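Local coordinates for protein alpha-rhamnosidase (Dictyoglomus thermophilum, PDB 6I60) that probably removes terminal non-reducing alpha-L-rhamnose units from alpha-L-rhamnosides by hydrolysis, at residues D522-G525 with F526-Y530; P556-P559 with A560-T563; Y565-I568 with A569-Y573; Y576-K579 with Y580-E583; S825-A828 with W829-V833. All coordinates share one frame; numbering follows the deposited sequence.

Interaction 1. Residues D522-G525 with F526-Y530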
loop_
_atom_site.group_PDB
_atom_site.type_symbol
_atom_site.label_atom_id
_atom_site.label_comp_id
_atom_site.label_asym_id
_atom_site.label_seq_id
_atom_site.Cartn_x
_atom_site.Cartn_y
_atom_site.Cartn_z
ATOM N N ASP A 522 3.955 1.253 6.609
ATOM C CA ASP A 522 5.023 1.919 5.870
ATOM C C ASP A 522 4.729 1.784 4.380
ATOM O O ASP A 522 4.836 0.688 3.818
ATOM C CB ASP A 522 6.375 1.311 6.228
ATOM C CG ASP A 522 7.540 2.059 5.606
ATOM O OD1 ASP A 522 8.678 1.914 6.104
ATOM O OD2 ASP A 522 7.320 2.791 4.619
ATOM N N MET A 523 4.361 2.893 3.736
ATOM C CA MET A 523 3.860 2.855 2.368
ATOM C C MET A 523 4.688 3.650 1.369
ATOM O O MET A 523 4.322 3.685 0.188
ATOM C CB MET A 523 2.413 3.365 2.320
ATOM C CG MET A 523 1.489 2.728 3.339
ATOM S SD MET A 523 0.780 1.183 2.750
ATOM C CE MET A 523 0.412 1.607 1.050
ATOM N N ILE A 524 5.783 4.289 1.793
ATOM C CA ILE A 524 6.524 5.153 0.876
ATOM C C ILE A 524 7.159 4.335 -0.244
ATOM O O ILE A 524 7.197 4.771 -1.401
ATOM C CB ILE A 524 7.570 5.989 1.638
ATOM C CG1 ILE A 524 8.348 6.872 0.662
ATOM C CG2 ILE A 524 8.514 5.095 2.431
ATOM C CD1 ILE A 524 8.628 8.255 1.178
ATOM N N GLY A 525 7.655 3.136 0.070
ATOM C CA GLY A 525 8.166 2.268 -0.977
ATOM C C GLY A 525 7.075 1.736 -1.881
ATOM O O GLY A 525 7.290 1.559 -3.084
ATOM N N PHE A 526 5.889 1.485 -1.323
ATOM C CA PHE A 526 4.776 0.987 -2.122
ATOM C C PHE A 526 4.234 2.067 -3.050
ATOM O O PHE A 526 3.966 1.805 -4.230
ATOM C CB PHE A 526 3.674 0.466 -1.201
ATOM C CG PHE A 526 2.594 -0.290 -1.913
ATOM C CD1 PHE A 526 2.751 -1.633 -2.207
ATOM C CD2 PHE A 526 1.418 0.343 -2.283
ATOM C CE1 PHE A 526 1.753 -2.334 -2.860
ATOM C CE2 PHE A 526 0.418 -0.351 -2.939
ATOM C CZ PHE A 526 0.585 -1.691 -3.227
ATOM N N TYR A 527 4.069 3.288 -2.539
ATOM C CA TYR A 527 3.461 4.343 -3.341
ATOM C C TYR A 527 4.416 4.872 -4.402
ATOM O O TYR A 527 3.970 5.309 -5.469
ATOM C CB TYR A 527 2.979 5.475 -2.435
ATOM C CG TYR A 527 1.680 5.154 -1.734
ATOM C CD1 TYR A 527 0.689 4.423 -2.374
ATOM C CD2 TYR A 527 1.446 5.575 -0.432
ATOM C CE1 TYR A 527 -0.498 4.122 -1.740
ATOM C CE2 TYR A 527 0.260 5.280 0.212
ATOM C CZ TYR A 527 -0.708 4.553 -0.447
ATOM O OH TYR A 527 -1.891 4.254 0.188
ATOM N N ARG A 528 5.724 4.841 -4.134
ATOM C CA ARG A 528 6.691 5.254 -5.143
ATOM C C ARG A 528 6.619 4.352 -6.368
ATOM O O ARG A 528 6.734 4.823 -7.506
ATOM C CB ARG A 528 8.099 5.252 -4.552
ATOM C CG ARG A 528 8.470 6.535 -3.828
ATOM C CD ARG A 528 9.794 6.387 -3.099
ATOM N NE ARG A 528 10.847 7.198 -3.703
ATOM C CZ ARG A 528 11.977 6.705 -4.202
ATOM N NH1 ARG A 528 12.206 5.399 -4.172
ATOM N NH2 ARG A 528 12.879 7.521 -4.731
ATOM N N LYS A 529 6.425 3.049 -6.153
ATOM C CA LYS A 529 6.238 2.133 -7.273
ATOM C C LYS A 529 4.909 2.385 -7.973
ATOM O O LYS A 529 4.831 2.330 -9.205
ATOM C CB LYS A 529 6.326 0.686 -6.783
ATOM C CG LYS A 529 6.081 -0.355 -7.863
ATOM C CD LYS A 529 4.777 -1.091 -7.628
ATOM C CE LYS A 529 4.599 -2.233 -8.613
ATOM N NZ LYS A 529 3.193 -2.327 -9.093
ATOM N N TYR A 530 3.852 2.662 -7.204
ATOM C CA TYR A 530 2.547 2.904 -7.808
ATOM C C TYR A 530 2.511 4.246 -8.527
ATOM O O TYR A 530 1.851 4.384 -9.565
ATOM C CB TYR A 530 1.449 2.836 -6.747
ATOM C CG TYR A 530 0.053 2.858 -7.326
ATOM C CD1 TYR A 530 -0.341 1.922 -8.277
ATOM C CD2 TYR A 530 -0.871 3.818 -6.931
ATOM C CE1 TYR A 530 -1.618 1.938 -8.812
ATOM C CE2 TYR A 530 -2.151 3.842 -7.462
ATOM C CZ TYR A 530 -2.519 2.900 -8.402
ATOM O OH TYR A 530 -3.789 2.921 -8.934
#

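Interaction 2. Residues P556-P559 with A560-T563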
loop_
_atom_site.group_PDB
_atom_site.type_symbol
_atom_site.label_atom_id
_atom_site.label_comp_id
_atom_site.label_asym_id
_atom_site.label_seq_id
_atom_site.Cartn_x
_atom_site.Cartn_y
_atom_site.Cartn_z
ATOM N N PRO A 556 -10.951 8.888 -20.719
ATOM C CA PRO A 556 -10.175 9.479 -19.627
ATOM C C PRO A 556 -10.737 9.111 -18.260
ATOM O O PRO A 556 -11.739 8.402 -18.178
ATOM C CB PRO A 556 -10.304 10.978 -19.881
ATOM C CG PRO A 556 -11.631 11.123 -20.535
ATOM C CD PRO A 556 -11.864 9.868 -21.337
ATOM N N GLY A 557 -10.104 9.598 -17.201
ATOM C CA GLY A 557 -10.476 9.239 -15.849
ATOM C C GLY A 557 -11.389 10.259 -15.195
ATOM O O GLY A 557 -11.404 11.432 -15.560
ATOM N N ASP A 558 -12.164 9.786 -14.223
ATOM C CA ASP A 558 -12.967 10.681 -13.408
ATOM C C ASP A 558 -12.049 11.583 -12.586
ATOM O O ASP A 558 -11.025 11.120 -12.074
ATOM C CB ASP A 558 -13.889 9.878 -12.486
ATOM C CG ASP A 558 -14.946 10.738 -11.810
ATOM O OD1 ASP A 558 -14.598 11.505 -10.887
ATOM O OD2 ASP A 558 -16.130 10.638 -12.196
ATOM N N PRO A 559 -12.371 12.872 -12.460
ATOM C CA PRO A 559 -11.510 13.756 -11.655
ATOM C C PRO A 559 -11.349 13.294 -10.217
ATOM O O PRO A 559 -10.262 13.439 -9.644
ATOM C CB PRO A 559 -12.221 15.112 -11.751
ATOM C CG PRO A 559 -12.986 15.043 -13.031
ATOM C CD PRO A 559 -13.435 13.616 -13.157
ATOM N N ALA A 560 -12.401 12.727 -9.617
ATOM C CA ALA A 560 -12.281 12.174 -8.273
ATOM C C ALA A 560 -11.400 10.933 -8.239
ATOM O O ALA A 560 -10.931 10.548 -7.163
ATOM C CB ALA A 560 -13.663 11.839 -7.711
ATOM N N TRP A 561 -11.173 10.301 -9.389
ATOM C CA TRP A 561 -10.322 9.125 -9.493
ATOM C C TRP A 561 -8.898 9.497 -9.898
ATOM O O TRP A 561 -7.936 9.117 -9.223
ATOM C CB TRP A 561 -10.924 8.137 -10.501
ATOM C CG TRP A 561 -11.785 7.071 -9.883
ATOM C CD1 TRP A 561 -11.622 5.721 -10.002
ATOM C CD2 TRP A 561 -12.942 7.264 -9.061
ATOM N NE1 TRP A 561 -12.603 5.062 -9.303
ATOM C CE2 TRP A 561 -13.426 5.987 -8.714
ATOM C CE3 TRP A 561 -13.617 8.392 -8.583
ATOM C CZ2 TRP A 561 -14.550 5.806 -7.912
ATOM C CZ3 TRP A 561 -14.732 8.210 -7.786
ATOM C CH2 TRP A 561 -15.187 6.928 -7.459
ATOM N N SER A 562 -8.752 10.256 -10.987
ATOM C CA SER A 562 -7.436 10.610 -11.502
ATOM C C SER A 562 -6.658 11.527 -10.571
ATOM O O SER A 562 -5.458 11.726 -10.791
ATOM C CB SER A 562 -7.573 11.270 -12.874
ATOM O OG SER A 562 -8.092 10.363 -13.827
ATOM N N THR A 563 -7.301 12.087 -9.543
ATOM C CA THR A 563 -6.596 12.920 -8.576
ATOM C C THR A 563 -5.582 12.138 -7.752
ATOM O O THR A 563 -4.811 12.754 -7.007
ATOM C CB THR A 563 -7.596 13.598 -7.639
ATOM O OG1 THR A 563 -6.924 14.599 -6.865
ATOM C CG2 THR A 563 -8.219 12.575 -6.703
HETATM O O HOH W 1 -7.944 11.529 -16.771
#

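Interaction 3. Residues Y565-I568 with A569-Y573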
loop_
_atom_site.group_PDB
_atom_site.type_symbol
_atom_site.label_atom_id
_atom_site.label_comp_id
_atom_site.label_asym_id
_atom_site.label_seq_id
_atom_site.Cartn_x
_atom_site.Cartn_y
_atom_site.Cartn_z
ATOM N N TYR A 565 -2.916 10.807 -8.636
ATOM C CA TYR A 565 -1.536 11.079 -9.028
ATOM C C TYR A 565 -0.919 12.161 -8.150
ATOM O O TYR A 565 0.141 11.955 -7.548
ATOM C CB TYR A 565 -1.477 11.482 -10.502
ATOM C CG TYR A 565 -0.097 11.359 -11.115
ATOM C CD1 TYR A 565 0.903 10.633 -10.485
ATOM C CD2 TYR A 565 0.202 11.970 -12.328
ATOM C CE1 TYR A 565 2.162 10.517 -11.042
ATOM C CE2 TYR A 565 1.458 11.860 -12.892
ATOM C CZ TYR A 565 2.435 11.132 -12.245
ATOM O OH TYR A 565 3.689 11.018 -12.801
ATOM N N ILE A 566 -1.569 13.322 -8.061
ATOM C CA ILE A 566 -1.016 14.410 -7.262
ATOM C C ILE A 566 -1.284 14.197 -5.775
ATOM O O ILE A 566 -0.481 14.618 -4.934
ATOM C CB ILE A 566 -1.576 15.762 -7.731
ATOM C CG1 ILE A 566 -3.099 15.753 -7.665
ATOM C CG2 ILE A 566 -1.134 16.071 -9.143
ATOM C CD1 ILE A 566 -3.659 16.951 -6.976
ATOM N N THR A 567 -2.400 13.555 -5.424
ATOM C CA THR A 567 -2.748 13.391 -4.016
ATOM C C THR A 567 -1.780 12.445 -3.317
ATOM O O THR A 567 -1.218 12.779 -2.268
ATOM C CB THR A 567 -4.186 12.886 -3.881
ATOM O OG1 THR A 567 -5.095 13.923 -4.268
ATOM C CG2 THR A 567 -4.476 12.470 -2.446
ATOM N N ILE A 568 -1.571 11.256 -3.888
ATOM C CA ILE A 568 -0.657 10.297 -3.276
ATOM C C ILE A 568 0.756 10.864 -3.236
ATOM O O ILE A 568 1.486 10.682 -2.253
ATOM C CB ILE A 568 -0.715 8.952 -4.024
ATOM C CG1 ILE A 568 -2.094 8.312 -3.850
ATOM C CG2 ILE A 568 0.368 8.011 -3.527
ATOM C CD1 ILE A 568 -2.314 7.088 -4.709
ATOM N N ALA A 569 1.158 11.577 -4.289
ATOM C CA ALA A 569 2.476 12.201 -4.291
ATOM C C ALA A 569 2.580 13.272 -3.212
ATOM O O ALA A 569 3.608 13.378 -2.533
ATOM C CB ALA A 569 2.779 12.788 -5.668
ATOM N N TRP A 570 1.525 14.072 -3.036
ATOM C CA TRP A 570 1.527 15.066 -1.967
ATOM C C TRP A 570 1.535 14.405 -0.595
ATOM O O TRP A 570 2.105 14.956 0.354
ATOM C CB TRP A 570 0.319 15.993 -2.105
ATOM C CG TRP A 570 0.187 16.977 -0.986
ATOM C CD1 TRP A 570 -0.628 16.874 0.104
ATOM C CD2 TRP A 570 0.894 18.214 -0.842
ATOM N NE1 TRP A 570 -0.472 17.971 0.917
ATOM C CE2 TRP A 570 0.456 18.809 0.359
ATOM C CE3 TRP A 570 1.856 18.877 -1.611
ATOM C CZ2 TRP A 570 0.945 20.035 0.807
ATOM C CZ3 TRP A 570 2.339 20.095 -1.164
ATOM C CH2 TRP A 570 1.884 20.660 0.034
ATOM N N TYR A 571 0.912 13.231 -0.471
ATOM C CA TYR A 571 0.950 12.503 0.793
ATOM C C TYR A 571 2.368 12.056 1.124
ATOM O O TYR A 571 2.782 12.096 2.289
ATOM C CB TYR A 571 0.008 11.300 0.736
ATOM C CG TYR A 571 -1.439 11.629 1.031
ATOM C CD1 TYR A 571 -1.779 12.755 1.773
ATOM C CD2 TYR A 571 -2.465 10.815 0.568
ATOM C CE1 TYR A 571 -3.099 13.058 2.045
ATOM C CE2 TYR A 571 -3.788 11.113 0.834
ATOM C CZ TYR A 571 -4.099 12.234 1.572
ATOM O OH TYR A 571 -5.414 12.532 1.841
ATOM N N LEU A 572 3.128 11.633 0.110
ATOM C CA LEU A 572 4.498 11.189 0.339
ATOM C C LEU A 572 5.385 12.326 0.834
ATOM O O LEU A 572 6.344 12.083 1.575
ATOM C CB LEU A 572 5.073 10.585 -0.940
ATOM C CG LEU A 572 4.418 9.286 -1.407
ATOM C CD1 LEU A 572 5.182 8.690 -2.578
ATOM C CD2 LEU A 572 4.326 8.294 -0.257
ATOM N N TYR A 573 5.085 13.564 0.440
ATOM C CA TYR A 573 5.831 14.704 0.954
ATOM C C TYR A 573 5.300 15.165 2.305
ATOM O O TYR A 573 6.071 15.659 3.135
ATOM C CB TYR A 573 5.794 15.858 -0.052
ATOM C CG TYR A 573 6.340 17.156 0.497
ATOM C CD1 TYR A 573 7.699 17.316 0.730
ATOM C CD2 TYR A 573 5.496 18.218 0.793
ATOM C CE1 TYR A 573 8.205 18.499 1.239
ATOM C CE2 TYR A 573 5.993 19.405 1.300
ATOM C CZ TYR A 573 7.349 19.538 1.522
ATOM O OH TYR A 573 7.854 20.713 2.029
#

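Interaction 4. Residues Y576-K579 with Y580-E583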
loop_
_atom_site.group_PDB
_atom_site.type_symbol
_atom_site.label_atom_id
_atom_site.label_comp_id
_atom_site.label_asym_id
_atom_site.label_seq_id
_atom_site.Cartn_x
_atom_site.Cartn_y
_atom_site.Cartn_z
ATOM N N TYR A 576 6.209 12.013 4.913
ATOM C CA TYR A 576 7.577 11.517 4.892
ATOM C C TYR A 576 8.619 12.583 4.586
ATOM O O TYR A 576 9.811 12.322 4.787
ATOM C CB TYR A 576 7.726 10.384 3.866
ATOM C CG TYR A 576 6.882 9.164 4.155
ATOM C CD1 TYR A 576 5.650 8.989 3.538
ATOM C CD2 TYR A 576 7.320 8.183 5.035
ATOM C CE1 TYR A 576 4.874 7.871 3.795
ATOM C CE2 TYR A 576 6.551 7.061 5.298
ATOM C CZ TYR A 576 5.329 6.910 4.674
ATOM O OH TYR A 576 4.555 5.801 4.931
ATOM N N GLY A 577 8.222 13.759 4.114
ATOM C CA GLY A 577 9.187 14.791 3.770
ATOM C C GLY A 577 10.054 14.451 2.577
ATOM O O GLY A 577 11.257 14.740 2.588
ATOM N N ASP A 578 9.474 13.839 1.550
ATOM C CA ASP A 578 10.191 13.445 0.340
ATOM C C ASP A 578 9.791 14.411 -0.772
ATOM O O ASP A 578 8.881 14.136 -1.556
ATOM C CB ASP A 578 9.880 11.997 -0.036
ATOM C CG ASP A 578 10.705 11.511 -1.211
ATOM O OD1 ASP A 578 11.713 12.170 -1.539
ATOM O OD2 ASP A 578 10.348 10.471 -1.804
ATOM N N LYS A 579 10.479 15.554 -0.832
ATOM C CA LYS A 579 10.232 16.520 -1.894
ATOM C C LYS A 579 10.744 16.045 -3.246
ATOM O O LYS A 579 10.357 16.616 -4.272
ATOM C CB LYS A 579 10.871 17.866 -1.543
ATOM C CG LYS A 579 12.372 17.802 -1.303
ATOM C CD LYS A 579 12.907 19.127 -0.774
ATOM C CE LYS A 579 13.570 19.939 -1.878
ATOM N NZ LYS A 579 13.580 21.398 -1.569
ATOM N N TYR A 580 11.593 15.016 -3.273
ATOM C CA TYR A 580 12.139 14.538 -4.538
ATOM C C TYR A 580 11.076 13.856 -5.390
ATOM O O TYR A 580 11.112 13.962 -6.621
ATOM C CB TYR A 580 13.304 13.586 -4.275
ATOM C CG TYR A 580 14.407 14.203 -3.449
ATOM C CD1 TYR A 580 14.665 13.759 -2.159
ATOM C CD2 TYR A 580 15.191 15.229 -3.959
ATOM C CE1 TYR A 580 15.674 14.321 -1.400
ATOM C CE2 TYR A 580 16.201 15.797 -3.208
ATOM C CZ TYR A 580 16.439 15.338 -1.929
ATOM O OH TYR A 580 17.446 15.900 -1.176
ATOM N N VAL A 581 10.128 13.156 -4.761
ATOM C CA VAL A 581 9.049 12.536 -5.520
ATOM C C VAL A 581 8.119 13.585 -6.111
ATOM O O VAL A 581 7.372 13.290 -7.050
ATOM C CB VAL A 581 8.269 11.542 -4.639
ATOM C CG1 VAL A 581 7.250 12.270 -3.778
ATOM C CG2 VAL A 581 7.591 10.490 -5.504
ATOM N N LEU A 582 8.152 14.812 -5.588
ATOM C CA LEU A 582 7.361 15.889 -6.171
ATOM C C LEU A 582 8.007 16.428 -7.441
ATOM O O LEU A 582 7.307 16.751 -8.406
ATOM C CB LEU A 582 7.162 17.008 -5.148
ATOM C CG LEU A 582 6.239 16.687 -3.969
ATOM C CD1 LEU A 582 5.887 17.953 -3.205
ATOM C CD2 LEU A 582 4.979 15.978 -4.443
ATOM N N GLU A 583 9.339 16.529 -7.462
ATOM C CA GLU A 583 10.029 16.980 -8.668
ATOM C C GLU A 583 10.046 15.902 -9.744
ATOM O O GLU A 583 9.961 16.218 -10.937
ATOM C CB GLU A 583 11.460 17.404 -8.335
ATOM C CG GLU A 583 11.619 18.101 -6.993
ATOM C CD GLU A 583 13.074 18.366 -6.644
ATOM O OE1 GLU A 583 13.336 19.274 -5.825
ATOM O OE2 GLU A 583 13.953 17.665 -7.189
#

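Interaction 5. Residues S825-A828 with W829-V833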
loop_
_atom_site.group_PDB
_atom_site.type_symbol
_atom_site.label_atom_id
_atom_site.label_comp_id
_atom_site.label_asym_id
_atom_site.label_seq_id
_atom_site.Cartn_x
_atom_site.Cartn_y
_atom_site.Cartn_z
ATOM N N SER A 825 -11.362 5.386 4.900
ATOM C CA SER A 825 -10.710 6.642 5.249
ATOM C C SER A 825 -11.017 7.103 6.668
ATOM O O SER A 825 -10.370 8.041 7.146
ATOM C CB SER A 825 -11.119 7.734 4.259
ATOM O OG SER A 825 -12.486 7.622 3.906
ATOM N N VAL A 826 -11.978 6.476 7.348
ATOM C CA VAL A 826 -12.327 6.902 8.698
ATOM C C VAL A 826 -11.216 6.559 9.679
ATOM O O VAL A 826 -11.077 7.207 10.723
ATOM C CB VAL A 826 -13.671 6.277 9.113
ATOM C CG1 VAL A 826 -14.084 6.744 10.500
ATOM C CG2 VAL A 826 -14.729 6.640 8.104
ATOM N N ASP A 827 -10.399 5.551 9.361
ATOM C CA ASP A 827 -9.303 5.189 10.252
ATOM C C ASP A 827 -8.305 6.327 10.404
ATOM O O ASP A 827 -7.656 6.447 11.450
ATOM C CB ASP A 827 -8.602 3.931 9.747
ATOM C CG ASP A 827 -8.013 3.110 10.871
ATOM O OD1 ASP A 827 -8.786 2.664 11.746
ATOM O OD2 ASP A 827 -6.777 2.919 10.887
ATOM N N ALA A 828 -8.165 7.170 9.379
ATOM C CA ALA A 828 -7.328 8.357 9.515
ATOM C C ALA A 828 -7.915 9.336 10.522
ATOM O O ALA A 828 -7.167 10.024 11.225
ATOM C CB ALA A 828 -7.145 9.033 8.158
ATOM N N TRP A 829 -9.245 9.408 10.608
ATOM C CA TRP A 829 -9.879 10.279 11.589
ATOM C C TRP A 829 -9.615 9.804 13.012
ATOM O O TRP A 829 -9.517 10.626 13.931
ATOM C CB TRP A 829 -11.382 10.360 11.319
ATOM C CG TRP A 829 -12.100 11.364 12.164
ATOM C CD1 TRP A 829 -11.998 12.721 12.090
ATOM C CD2 TRP A 829 -13.037 11.087 13.211
ATOM N NE1 TRP A 829 -12.811 13.308 13.029
ATOM C CE2 TRP A 829 -13.460 12.326 13.730
ATOM C CE3 TRP A 829 -13.557 9.911 13.762
ATOM C CZ2 TRP A 829 -14.380 12.425 14.772
ATOM C CZ3 TRP A 829 -14.473 10.012 14.796
ATOM C CH2 TRP A 829 -14.874 11.259 15.290
ATOM N N PHE A 830 -9.490 8.489 13.215
ATOM C CA PHE A 830 -9.208 7.970 14.549
ATOM C C PHE A 830 -7.831 8.410 15.033
ATOM O O PHE A 830 -7.645 8.691 16.223
ATOM C CB PHE A 830 -9.307 6.445 14.554
ATOM C CG PHE A 830 -10.667 5.921 14.194
ATOM C CD1 PHE A 830 -11.805 6.668 14.451
ATOM C CD2 PHE A 830 -10.806 4.676 13.603
ATOM C CE1 PHE A 830 -13.057 6.183 14.124
ATOM C CE2 PHE A 830 -12.054 4.185 13.272
ATOM C CZ PHE A 830 -13.182 4.940 13.533
ATOM N N TYR A 831 -6.855 8.475 14.126
ATOM C CA TYR A 831 -5.501 8.863 14.504
ATOM C C TYR A 831 -5.396 10.364 14.755
ATOM O O TYR A 831 -4.848 10.793 15.776
ATOM C CB TYR A 831 -4.513 8.443 13.414
ATOM C CG TYR A 831 -4.120 6.984 13.434
ATOM C CD1 TYR A 831 -4.860 6.037 12.741
ATOM C CD2 TYR A 831 -2.998 6.556 14.131
ATOM C CE1 TYR A 831 -4.500 4.702 12.748
ATOM C CE2 TYR A 831 -2.630 5.222 14.145
ATOM C CZ TYR A 831 -3.385 4.301 13.452
ATOM O OH TYR A 831 -3.025 2.975 13.461
ATOM N N ARG A 832 -5.923 11.173 13.832
ATOM C CA ARG A 832 -5.672 12.610 13.854
ATOM C C ARG A 832 -6.587 13.360 14.817
ATOM O O ARG A 832 -6.207 14.426 15.313
ATOM C CB ARG A 832 -5.827 13.190 12.446
ATOM C CG ARG A 832 -5.003 12.486 11.377
ATOM C CD ARG A 832 -5.215 13.107 9.998
ATOM N NE ARG A 832 -6.483 13.826 9.901
ATOM C CZ ARG A 832 -6.588 15.136 9.692
ATOM N NH1 ARG A 832 -5.499 15.881 9.554
ATOM N NH2 ARG A 832 -7.786 15.703 9.622
ATOM N N VAL A 833 -7.785 12.844 15.090
ATOM C CA VAL A 833 -8.781 13.551 15.893
ATOM C C VAL A 833 -9.027 12.848 17.228
ATOM O O VAL A 833 -8.813 13.432 18.292
ATOM C CB VAL A 833 -10.097 13.742 15.105
ATOM C CG1 VAL A 833 -11.203 14.240 16.022
ATOM C CG2 VAL A 833 -9.877 14.710 13.957
#

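Interaction 1. Residues D522-G525 with F526-Y530
Tyr527 N donates to Met523 O over 2.8 Å in a fairly straight bond (161° at the hydrogen), which opens helix 524-535 of the six-hairpin glycosidase domain. One residue on, Arg528 N reaches Ile524 O at 3.1 Å, coming from above the carbonyl plane. The same turn carries a Met-aromatic contact. Met523 sets CG beside its backbone N (chi1 -50°), and two further bends fold the chain so that its methyl, rather than its sulfur, meets the ring. CE sits over one face of Tyr527, displaced toward the rim and 3.9 Å from the ring centroid, as a CH-pi contact; SD stays oblique, 5.3 Å from that centroid. The methyl also touches Phe526, with CE 3.7 Å from CD2, and so serves two aromatic side chains at once. Elsewhere on the turn, Ile524 and Arg528 lie side by side and point the same way, Ile524 CG1 standing 4.1 Å from Arg528 CD; beyond this aliphatic part the guanidinium goes on to a salt bridge with Glu38. Ala517 of helix 514-520 and Leu572 of helix 564-576 pack against Tyr527. Of the ring atoms, CZ of Tyr527 comes nearest to Met523 CE, at 3.5 Å.

Interaction 2. Residues P556-P559 with A560-T563
Ala560 N, near the start of helix 559-562, donates to Asp558 OD1 at 2.8 Å, the capping bond of an aspartate at the N-cap. Asp558 swings CG away from its own nitrogen (chi1 -169°), bringing OD1 over the helix start, where it takes the amide on the lone pair facing away from OD2. OD2 is itself held by the backbone N of Lys609 and of Tyr610, which fixes the rotation of the carboxylate. Next, Trp561 N reaches Asp558 O at 2.8 Å from well above the carbonyl plane. Its indole has Ala560 CB at the edge, in plane, and its NE1 bonds to a triethylene glycol probably left from crystallisation. Ser562 N meets the same Asp558 O at 2.7 Å, almost straight in line with the carbonyl, so this oxygen is gripped twice. Ser562 OG accepts from a water at 3.2 Å, and that water accepts from Gly557 N at 2.9 Å. Thr563 N makes a weak bond to Pro559 O, 3.3 Å long, while OG1 turns to Asp637. This short buried helix lies among three longer ones: Ser562 faces Tyr592 of helix 586-599, and Ala560 lies against Tyr633 of helix 626-648 and Val762 of helix 761-773.

Interaction 3. Residues Y565-I568 with A569-Y573
Thr567 and Tyr571, one helical turn apart, lie alongside each other and point the same way, Thr567 CG2 resting 3.6 Å from Tyr571 CE2. With chi1 at -70° the threonine sets its methyl CG2 beside the ring and lays OG1 beside the backbone nitrogen, where it bonds back to Thr563 O. This is the closely packed side of helix 564-576, an element of the six-hairpin domain: helix 514-520 touches Tyr571 through Ala514 and Ile518, and His636 of helix 626-648 touches Thr567. Next to it, Leu572 brings CG to 3.4 Å from Ile568 O. The backbone holds the turn with bonds from Trp570 N to Ile566 O, Tyr571 N to Thr567 O and Leu572 N to Ile568 O, all of 2.8 to 3.0 Å. A longer link between buried residues, Ala569 N to Tyr565 O, is weak at 3.4 Å. The solvent side is that of Trp570 and Tyr573, both partly exposed. There the indole has Tyr573 CD2 above one face, 4.2 Å from its plane and toward the rim. Within the contact, then, side chains meet through carbon, and polar groups are joined along the backbone; the two buried phenols spend their hydroxyls on other helices and loops, Tyr571 OH on Arg765 and Tyr565 OH on His585.

Interaction 4. Residues Y576-K579 with Y580-E583
Asp578 carries its carboxylate forward to Tyr580 because chi1 (-175°) turns CG away from the backbone nitrogen and a small chi2 (16°) points OD1 at the next helix. The result is a capping bond ahead of helix 580-584, with Tyr580 N to Asp578 OD1 weak at 3.3 Å. It follows Gly577, the first residue after helix 564-576 to leave helical angles, with positive phi. OD1 also lies at the edge of the Tyr580 ring, near its plane and 3.4 Å from CD1, with carboxylate and ring planes 60° apart. The other oxygen, OD2, stands 3.7 Å from Val581 CB and forms a long, weak ion pair with Arg528. Lys579 O takes two weak bonds, from Leu582 N at 3.1 Å and from Glu583 N at 3.3 Å. At the solvent-exposed side, Lys579 and Glu583 pass without a salt bridge: Lys579 NZ remains 4.8 Å from Glu583 OE1, and the closer approach is made by Lys579 CE, 4.0 Å from that same oxygen.

Interaction 5. Residues S825-A828 with W829-V833
Val826 O is approached from two directions by the following turn: Phe830 N bonds to it in the carbonyl plane at 3.2 Å, and Trp829 N adds a weak bond at 2.9 Å. The same oxygen also sits over the centre of the Phe830 ring, 3.6 Å above its plane. Placing CG beside the backbone nitrogen (chi1 -61°) folds that ring back along the helix, where Val826 CG1 touches CZ of Phe830 at 3.6 Å. Asp827 spans two rings. Its OD1 lies at the edge of Phe830, 3.4 Å from CD2, and its OD2 stands 3.4 Å from Tyr831 CE1, the carboxylate turned steeply to both rings. OD1 is held by His479 and OD2 by Asn520, which also bonds to Tyr831 OH. All this lies on helix 826-835, an alpha-helix of the six-hairpin domain that widens into a pi-type turn at 830-833. Arg832 N makes a nearly straight bond to Ala828 O, 3.1 Å long; the guanidinium passes on to a salt bridge with Asp769 of helix 761-773. Val833 CB lies over one face of the Trp829 indole, near its rim and 3.4 Å from the ring plane, and Trp829 NE1 bonds to Thr772 OG1.

All five contacts are local turns of the six-hairpin glycosidase domain, in series along the chain. Interactions 2 and 4 cover the entries to helices 559-562 and 580-584, and interaction 3 lies within helix 564-576 between them. Interactions 3 and 4, with centres 9 Å apart, meet where Leu582 packs on Ala569 and Tyr573. Interaction 1, on helix 524-535, touches both (centres 11 and 12 Å away): Tyr527 packs on Ile568, and Tyr576 OH bonds to Met523 N. Interaction 5, on helix 826-835, stands apart, about 7 Å from interaction 3 at the nearest atoms; helix 514-520, which touches Tyr527, Tyr571 and Arg832, bridges the gap. Such neighbouring helices are consistent with the (alpha/alpha)6 barrel expected of a six-hairpin glycosidase.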